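Local coordinates for aminoglycoside 6-N-acetyltransferase type Ib11 (Salmonella typhimurium, PDB 2PR8), which probably catalyses acetyl transfer from acetyl-CoA to the 6'-amino group of aminoglycosides such as kanamycin B, conferring resistance to these antibiotics, at residues 118-123 with 155-160; 27-32 with 109-114. One frame throughout, in Å; residues are numbered along the deposited sequence.

Contact 1: residues 118-123 with 155-160; sequences LGTKLV and EKAGFE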
ATOM      1  N   LEU A 118      18.482   8.326  16.451  1.00 42.33           N
ATOM      2  CA  LEU A 118      18.752   6.895  16.512  1.00 41.87           C
ATOM      3  C   LEU A 118      19.520   6.668  15.215  1.00 41.40           C
ATOM      4  O   LEU A 118      19.009   6.948  14.133  1.00 43.19           O
ATOM      5  CB  LEU A 118      17.459   6.097  16.527  1.00 42.01           C
ATOM      6  CG  LEU A 118      16.228   6.639  17.266  1.00 42.06           C
ATOM      7  CD1 LEU A 118      15.092   5.669  17.056  1.00 41.72           C
ATOM      8  CD2 LEU A 118      16.502   6.824  18.747  1.00 41.01           C
ATOM      9  N   GLY A 119      20.762   6.237  15.279  1.00 39.72           N
ATOM     10  CA  GLY A 119      21.521   6.259  14.038  1.00 36.26           C
ATOM     11  C   GLY A 119      21.329   4.935  13.355  1.00 34.28           C
ATOM     12  O   GLY A 119      20.230   4.597  12.920  1.00 33.40           O
ATOM     13  N   THR A 120      22.393   4.154  13.335  1.00 33.63           N
ATOM     14  CA  THR A 120      22.406   2.919  12.578  1.00 33.43           C
ATOM     15  C   THR A 120      21.516   1.889  13.244  1.00 33.30           C
ATOM     16  O   THR A 120      21.009   0.995  12.567  1.00 33.90           O
ATOM     17  CB  THR A 120      23.888   2.465  12.216  1.00 34.64           C
ATOM     18  OG1 THR A 120      24.213   1.171  12.764  1.00 36.58           O
ATOM     19  CG2 THR A 120      24.874   3.510  12.653  1.00 29.17           C
ATOM     20  N   LYS A 121      21.232   2.066  14.542  1.00 32.06           N
ATOM     21  CA  LYS A 121      20.298   1.188  15.245  1.00 32.40           C
ATOM     22  C   LYS A 121      18.934   1.216  14.557  1.00 31.29           C
ATOM     23  O   LYS A 121      18.298   0.183  14.350  1.00 30.40           O
ATOM     24  CB  LYS A 121      20.109   1.618  16.717  1.00 32.97           C
ATOM     25  CG  LYS A 121      21.071   0.985  17.739  1.00 35.25           C
ATOM     26  CD  LYS A 121      20.759   1.512  19.158  1.00 35.37           C
ATOM     27  CE  LYS A 121      21.645   0.885  20.210  1.00 40.60           C
ATOM     28  NZ  LYS A 121      21.059  -0.371  20.785  1.00 42.78           N
ATOM     29  N   LEU A 122      18.483   2.427  14.229  1.00 30.03           N
ATOM     30  CA  LEU A 122      17.230   2.627  13.548  1.00 28.85           C
ATOM     31  C   LEU A 122      17.256   1.921  12.187  1.00 28.72           C
ATOM     32  O   LEU A 122      16.313   1.215  11.854  1.00 27.97           O
ATOM     33  CB  LEU A 122      17.013   4.116  13.328  1.00 29.54           C
ATOM     34  CG  LEU A 122      15.671   4.711  12.887  1.00 31.53           C
ATOM     35  CD1 LEU A 122      15.960   5.816  11.891  1.00 32.83           C
ATOM     36  CD2 LEU A 122      14.670   3.710  12.335  1.00 33.26           C
ATOM     37  N   VAL A 123      18.321   2.149  11.405  1.00 27.82           N
ATOM     38  CA  VAL A 123      18.432   1.581  10.050  1.00 27.91           C
ATOM     39  C   VAL A 123      18.406   0.052  10.091  1.00 28.15           C
ATOM     40  O   VAL A 123      17.759  -0.563   9.258  1.00 28.63           O
ATOM     41  CB  VAL A 123      19.721   2.023   9.317  1.00 27.21           C
ATOM     42  CG1 VAL A 123      19.796   1.412   7.915  1.00 24.97           C
ATOM     43  CG2 VAL A 123      19.820   3.557   9.237  1.00 27.31           C
ATOM     44  N   GLU A 155      26.121   2.722   5.649  1.00 23.08           N
ATOM     45  CA  GLU A 155      27.232   1.756   5.466  1.00 24.07           C
ATOM     46  C   GLU A 155      27.452   0.896   6.717  1.00 24.17           C
ATOM     47  O   GLU A 155      27.581  -0.334   6.640  1.00 23.46           O
ATOM     48  CB  GLU A 155      28.533   2.456   5.050  1.00 24.28           C
ATOM     49  CG  GLU A 155      28.465   3.148   3.663  1.00 23.93           C
ATOM     50  CD  GLU A 155      29.758   3.893   3.308  1.00 26.31           C
ATOM     51  OE1 GLU A 155      30.470   4.277   4.230  1.00 30.07           O
ATOM     52  OE2 GLU A 155      30.058   4.080   2.118  1.00 28.62           O
ATOM     53  N   LYS A 156      27.462   1.530   7.879  1.00 25.07           N
ATOM     54  CA  LYS A 156      27.569   0.783   9.144  1.00 26.69           C
ATOM     55  C   LYS A 156      26.419  -0.234   9.313  1.00 27.22           C
ATOM     56  O   LYS A 156      26.560  -1.286   9.982  1.00 27.45           O
ATOM     57  CB  LYS A 156      27.589   1.762  10.328  1.00 27.40           C
ATOM     58  CG  LYS A 156      28.862   2.614  10.439  1.00 29.86           C
ATOM     59  CD  LYS A 156      29.030   3.107  11.893  1.00 38.36           C
ATOM     60  CE  LYS A 156      30.064   4.233  11.964  1.00 41.70           C
ATOM     61  NZ  LYS A 156      30.607   4.525  13.343  1.00 46.39           N
ATOM     62  N   ALA A 157      25.269   0.086   8.717  1.00 27.00           N
ATOM     63  CA  ALA A 157      24.087  -0.796   8.781  1.00 27.06           C
ATOM     64  C   ALA A 157      24.091  -1.878   7.701  1.00 27.27           C
ATOM     65  O   ALA A 157      23.144  -2.683   7.618  1.00 28.01           O
ATOM     66  CB  ALA A 157      22.780   0.015   8.727  1.00 25.14           C
ATOM     67  N   GLY A 158      25.133  -1.903   6.871  1.00 27.80           N
ATOM     68  CA  GLY A 158      25.222  -2.940   5.819  1.00 26.64           C
ATOM     69  C   GLY A 158      24.921  -2.499   4.410  1.00 26.53           C
ATOM     70  O   GLY A 158      24.998  -3.314   3.480  1.00 26.74           O
ATOM     71  N   PHE A 159      24.667  -1.196   4.219  1.00 24.25           N
ATOM     72  CA  PHE A 159      24.470  -0.657   2.890  1.00 24.20           C
ATOM     73  C   PHE A 159      25.785  -0.388   2.157  1.00 25.09           C
ATOM     74  O   PHE A 159      26.809  -0.012   2.758  1.00 24.81           O
ATOM     75  CB  PHE A 159      23.642   0.643   2.914  1.00 23.26           C
ATOM     76  CG  PHE A 159      22.162   0.427   3.138  1.00 22.56           C
ATOM     77  CD1 PHE A 159      21.279   0.338   2.045  1.00 18.81           C
ATOM     78  CD2 PHE A 159      21.650   0.330   4.426  1.00 20.58           C
ATOM     79  CE1 PHE A 159      19.909   0.140   2.236  1.00 18.24           C
ATOM     80  CE2 PHE A 159      20.250   0.138   4.623  1.00 21.79           C
ATOM     81  CZ  PHE A 159      19.411   0.023   3.518  1.00 20.26           C
ATOM     82  N   GLU A 160      25.719  -0.518   0.846  1.00 25.21           N
ATOM     83  CA  GLU A 160      26.867  -0.345   0.018  1.00 27.49           C
ATOM     84  C   GLU A 160      26.501   0.704  -0.997  1.00 27.51           C
ATOM     85  O   GLU A 160      25.472   0.614  -1.660  1.00 24.75           O
ATOM     86  CB  GLU A 160      27.228  -1.658  -0.686  1.00 27.57           C
ATOM     87  CG  GLU A 160      28.639  -2.058  -0.430  1.00 35.56           C
ATOM     88  CD  GLU A 160      28.987  -3.439  -0.991  1.00 41.77           C
ATOM     89  OE1 GLU A 160      29.017  -3.579  -2.247  1.00 44.05           O
ATOM     90  OE2 GLU A 160      29.239  -4.347  -0.161  1.00 40.97           O
TER
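With chi1 at -180°, Val123 sends its CG1 branch opposite the backbone N and out from the first turn of helix 120-130, where the methyl meets both Ala157 and Phe159. Phe159 complements this from the other segment: its chi1 of -76° sets CG opposite the carbonyl carbon and carries the ring back to the same methyl. Val123 CG1 approaches Ala157 CB to 3.4 Å, tighter than usual for two carbons, and stands 3.6 Å from Phe159 CE2. Phe159 CD2 is slightly farther from Val123 CG1, at 4.1 Å, so the valine meets the ring chiefly at CE2, the two side chains crossing at a slant.

At Thr120, three residues earlier, the packing is lighter. The CG2 methyl of Thr120 lies 4.0 Å from Lys156 CB, the two side chains crossing at roughly a right angle, while the extended remainder of the lysine leads away. No hydrogen bond links the segments; the joint is made by apolar carbons. Tyr154 adds an edge-to-face partner to the Phe159 ring, and Val127, a turn further along helix 120-130, also touches it.

Each segment holds a helix end. Gly119 is the N-cap of helix 120-130, whereas helix 148-156 closes in a Schellman motif at Gly158. The positive phi there (105°) suits glycine, and Gly158 N bonds back to Glu155 O at 2.9 Å. The turn delivers the chain to Phe159 and strand 160-167. Gly119, Thr120 and Lys156 are CoA-binding residues, although no cofactor is bound to this chain. The contact thus joins the start of the helix that follows the glycine-rich CoA-binding loop to the end of the next helix, a pairing that belongs to the cofactor side of the GNAT fold.

Contact 2: residues 27-32 with 109-114; sequences YEWLNR and ANASQL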
ATOM      1  N   TYR A  27       1.124  14.996  12.922  1.00 23.66           N
ATOM      2  CA  TYR A  27       0.783  16.388  12.701  1.00 25.72           C
ATOM      3  C   TYR A  27       1.524  17.344  13.673  1.00 26.33           C
ATOM      4  O   TYR A  27       2.090  18.396  13.279  1.00 25.91           O
ATOM      5  CB  TYR A  27      -0.722  16.544  12.798  1.00 26.91           C
ATOM      6  CG  TYR A  27      -1.200  17.913  13.253  1.00 28.53           C
ATOM      7  CD1 TYR A  27      -1.234  18.983  12.363  1.00 29.97           C
ATOM      8  CD2 TYR A  27      -1.613  18.126  14.579  1.00 27.85           C
ATOM      9  CE1 TYR A  27      -1.683  20.259  12.780  1.00 31.10           C
ATOM     10  CE2 TYR A  27      -2.035  19.382  15.018  1.00 30.08           C
ATOM     11  CZ  TYR A  27      -2.086  20.442  14.094  1.00 32.35           C
ATOM     12  OH  TYR A  27      -2.522  21.700  14.486  1.00 34.27           O
ATOM     13  N   GLU A  28       1.530  16.958  14.939  1.00 27.21           N
ATOM     14  CA  GLU A  28       2.303  17.647  15.956  1.00 28.61           C
ATOM     15  C   GLU A  28       3.801  17.682  15.621  1.00 29.58           C
ATOM     16  O   GLU A  28       4.439  18.746  15.706  1.00 30.84           O
ATOM     17  CB  GLU A  28       2.001  16.989  17.327  1.00 29.62           C
ATOM     18  CG  GLU A  28       2.853  17.457  18.457  1.00 32.74           C
ATOM     19  CD  GLU A  28       2.608  18.918  18.762  1.00 35.11           C
ATOM     20  OE1 GLU A  28       3.585  19.575  19.198  1.00 37.97           O
ATOM     21  OE2 GLU A  28       1.465  19.393  18.531  1.00 34.39           O
ATOM     22  N   TRP A  29       4.371  16.542  15.209  1.00 29.16           N
ATOM     23  CA  TRP A  29       5.801  16.477  14.915  1.00 28.56           C
ATOM     24  C   TRP A  29       6.170  17.316  13.685  1.00 30.43           C
ATOM     25  O   TRP A  29       7.232  17.995  13.650  1.00 30.50           O
ATOM     26  CB  TRP A  29       6.228  15.041  14.627  1.00 26.36           C
ATOM     27  CG  TRP A  29       6.246  14.096  15.765  1.00 24.23           C
ATOM     28  CD1 TRP A  29       6.238  14.394  17.107  1.00 25.47           C
ATOM     29  CD2 TRP A  29       6.334  12.689  15.671  1.00 22.16           C
ATOM     30  NE1 TRP A  29       6.309  13.258  17.842  1.00 22.58           N
ATOM     31  CE2 TRP A  29       6.366  12.186  16.988  1.00 24.39           C
ATOM     32  CE3 TRP A  29       6.387  11.788  14.599  1.00 20.43           C
ATOM     33  CZ2 TRP A  29       6.453  10.819  17.261  1.00 23.24           C
ATOM     34  CZ3 TRP A  29       6.442  10.431  14.879  1.00 24.01           C
ATOM     35  CH2 TRP A  29       6.487   9.964  16.189  1.00 23.02           C
ATOM     36  N   LEU A  30       5.340  17.245  12.643  1.00 30.84           N
ATOM     37  CA  LEU A  30       5.594  18.091  11.469  1.00 31.66           C
ATOM     38  C   LEU A  30       5.612  19.602  11.837  1.00 33.72           C
ATOM     39  O   LEU A  30       6.378  20.387  11.235  1.00 34.12           O
ATOM     40  CB  LEU A  30       4.618  17.768  10.351  1.00 30.71           C
ATOM     41  CG  LEU A  30       4.781  16.348   9.756  1.00 28.35           C
ATOM     42  CD1 LEU A  30       3.558  15.925   8.968  1.00 26.07           C
ATOM     43  CD2 LEU A  30       5.996  16.336   8.863  1.00 29.05           C
ATOM     44  N   ASN A  31       4.781  19.996  12.808  1.00 35.54           N
ATOM     45  CA  ASN A  31       4.864  21.329  13.476  1.00 38.15           C
ATOM     46  C   ASN A  31       5.900  21.384  14.617  1.00 39.81           C
ATOM     47  O   ASN A  31       5.632  21.910  15.726  1.00 42.08           O
ATOM     48  CB  ASN A  31       3.501  21.749  14.015  1.00 37.47           C
ATOM     49  CG  ASN A  31       2.554  22.170  12.929  1.00 38.84           C
ATOM     50  OD1 ASN A  31       2.681  23.269  12.390  1.00 43.10           O
ATOM     51  ND2 ASN A  31       1.587  21.307  12.594  1.00 34.92           N
ATOM     52  N   ARG A  32       7.055  20.786  14.376  1.00 40.38           N
ATOM     53  CA  ARG A  32       8.220  20.901  15.241  1.00 40.86           C
ATOM     54  C   ARG A  32       9.377  20.940  14.280  1.00 40.80           C
ATOM     55  O   ARG A  32      10.405  21.560  14.509  1.00 41.80           O
ATOM     56  CB  ARG A  32       8.386  19.650  16.114  1.00 41.10           C
ATOM     57  CG  ARG A  32       7.546  19.616  17.391  1.00 40.62           C
ATOM     58  CD  ARG A  32       7.928  18.375  18.202  1.00 40.74           C
ATOM     59  NE  ARG A  32       6.908  18.028  19.192  1.00 37.79           N
ATOM     60  CZ  ARG A  32       6.995  16.996  20.013  1.00 39.20           C
ATOM     61  NH1 ARG A  32       8.053  16.191  19.975  1.00 37.79           N
ATOM     62  NH2 ARG A  32       6.017  16.767  20.873  1.00 40.33           N
ATOM     63  N   ALA A 109      12.439  10.422  10.549  1.00 19.74           N
ATOM     64  CA  ALA A 109      12.741   9.463  11.606  1.00 21.14           C
ATOM     65  C   ALA A 109      13.141  10.114  12.949  1.00 22.16           C
ATOM     66  O   ALA A 109      13.249   9.427  13.972  1.00 22.95           O
ATOM     67  CB  ALA A 109      13.797   8.464  11.133  1.00 19.15           C
ATOM     68  N   ASN A 110      13.344  11.429  12.960  1.00 23.31           N
ATOM     69  CA  ASN A 110      13.479  12.127  14.254  1.00 25.35           C
ATOM     70  C   ASN A 110      12.502  13.256  14.315  1.00 24.61           C
ATOM     71  O   ASN A 110      12.842  14.311  14.788  1.00 24.75           O
ATOM     72  CB  ASN A 110      14.906  12.666  14.483  1.00 26.15           C
ATOM     73  CG  ASN A 110      15.166  13.028  15.958  1.00 30.56           C
ATOM     74  OD1 ASN A 110      14.685  12.330  16.873  1.00 35.36           O
ATOM     75  ND2 ASN A 110      15.953  14.105  16.194  1.00 31.93           N
ATOM     76  N   ALA A 111      11.289  13.065  13.803  1.00 23.55           N
ATOM     77  CA  ALA A 111      10.432  14.237  13.617  1.00 24.60           C
ATOM     78  C   ALA A 111       9.986  14.801  14.973  1.00 24.15           C
ATOM     79  O   ALA A 111       9.554  15.965  15.047  1.00 24.20           O
ATOM     80  CB  ALA A 111       9.215  13.948  12.699  1.00 24.59           C
ATOM     81  N   SER A 112      10.136  14.002  16.032  1.00 23.67           N
ATOM     82  CA  SER A 112       9.779  14.454  17.383  1.00 24.29           C
ATOM     83  C   SER A 112      10.809  15.453  17.953  1.00 26.86           C
ATOM     84  O   SER A 112      10.592  16.025  19.028  1.00 26.17           O
ATOM     85  CB  SER A 112       9.648  13.280  18.335  1.00 21.88           C
ATOM     86  OG  SER A 112      10.904  12.700  18.541  1.00 18.70           O
ATOM     87  N   GLN A 113      11.931  15.602  17.242  1.00 29.04           N
ATOM     88  CA  GLN A 113      13.047  16.453  17.639  1.00 33.27           C
ATOM     89  C   GLN A 113      13.658  16.093  18.983  1.00 35.45           C
ATOM     90  O   GLN A 113      13.836  16.954  19.841  1.00 36.47           O
ATOM     91  CB  GLN A 113      12.667  17.939  17.593  1.00 32.70           C
ATOM     92  CG  GLN A 113      12.530  18.468  16.169  1.00 35.73           C
ATOM     93  CD  GLN A 113      13.681  18.050  15.281  1.00 38.77           C
ATOM     94  OE1 GLN A 113      13.476  17.409  14.257  1.00 44.34           O
ATOM     95  NE2 GLN A 113      14.896  18.371  15.684  1.00 39.66           N
ATOM     96  N   LEU A 114      13.918  14.806  19.170  1.00 38.70           N
ATOM     97  CA  LEU A 114      14.850  14.319  20.186  1.00 41.51           C
ATOM     98  C   LEU A 114      16.225  14.969  19.980  1.00 42.91           C
ATOM     99  O   LEU A 114      16.633  15.266  18.840  1.00 43.30           O
ATOM    100  CB  LEU A 114      14.988  12.809  20.060  1.00 40.88           C
ATOM    101  CG  LEU A 114      14.418  11.899  21.155  1.00 43.73           C
ATOM    102  CD1 LEU A 114      12.919  12.174  21.545  1.00 42.93           C
ATOM    103  CD2 LEU A 114      14.663  10.448  20.732  1.00 42.41           C
TER
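Trp29, near the end of helix 22-30, packs against Ala111 and Ser112, the two central residues of a type I beta turn running from Asn110 to Gln113. In this GNAT fold the turn belongs to the loop that leads from strand 101-105 to helix 120-130, and its closing bond, Gln113 N to Asn110 O, measures 2.9 Å.

The tight part is built around the tryptophan. Ser112 CB sits over one face of the indole, toward the rim, in a CH-pi contact 3.7 Å from the centroid of the five-membered ring and 27° off its normal. Beside it, Ala111 CB meets Trp29 CB at 3.7 Å. The serine hydroxyl is engaged elsewhere: Ser112 OG hydrogen-bonds to Ile77 O on strand 75-84, which ties the buried middle of the turn to the sheet as well as to the helix. Trp29 O and Ala111 O come within 3.4 Å of one another, but both are acceptors and form no bond; the hydroxyl of Ser33 bonds to Trp29 O.

Toward solvent the contact is looser and rests on the exposed Arg32 and Gln113. Carbon CG of Gln113 merely brushes the arginine, 4.1 Å from Arg32 O. The arginine chain, extended from CG to NE, carries its guanidinium past the indole, so that Trp29 CD1 lies over one face of the group, near the rim. Glu28 OE1 is in the plane at its edge, but 3.7 Å from Arg32 NE, a long salt bridge that would steady the group only weakly. A firmer hold comes from the turn itself: Arg32 NH1 donates to Ser112 O at 2.7 Å, with the oxygen close to the guanidinium plane and an N-H...O angle of 142°.

How the contacts relate
Along the chain the two contacts are in series, contact 2 closing before contact 1 opens, and their centres lie 21 Å apart. Segments 109-114 and 118-123 are separated by three residues, among them the CoA-binding glycines Gly115 and Gly117. One end of this glycine-rich connection therefore adjoins the turn packed on helix 22-30, and the other the helix start packed on 155-160. The contacts also touch directly, Leu122 CD1 lying 3.5 Å from Ala109 CB. Contact 1 itself contains CoA-binding residues; contact 2 borders the site, with the side chain of Ala111 about 4 Å from that of Leu108, another CoA-binding residue.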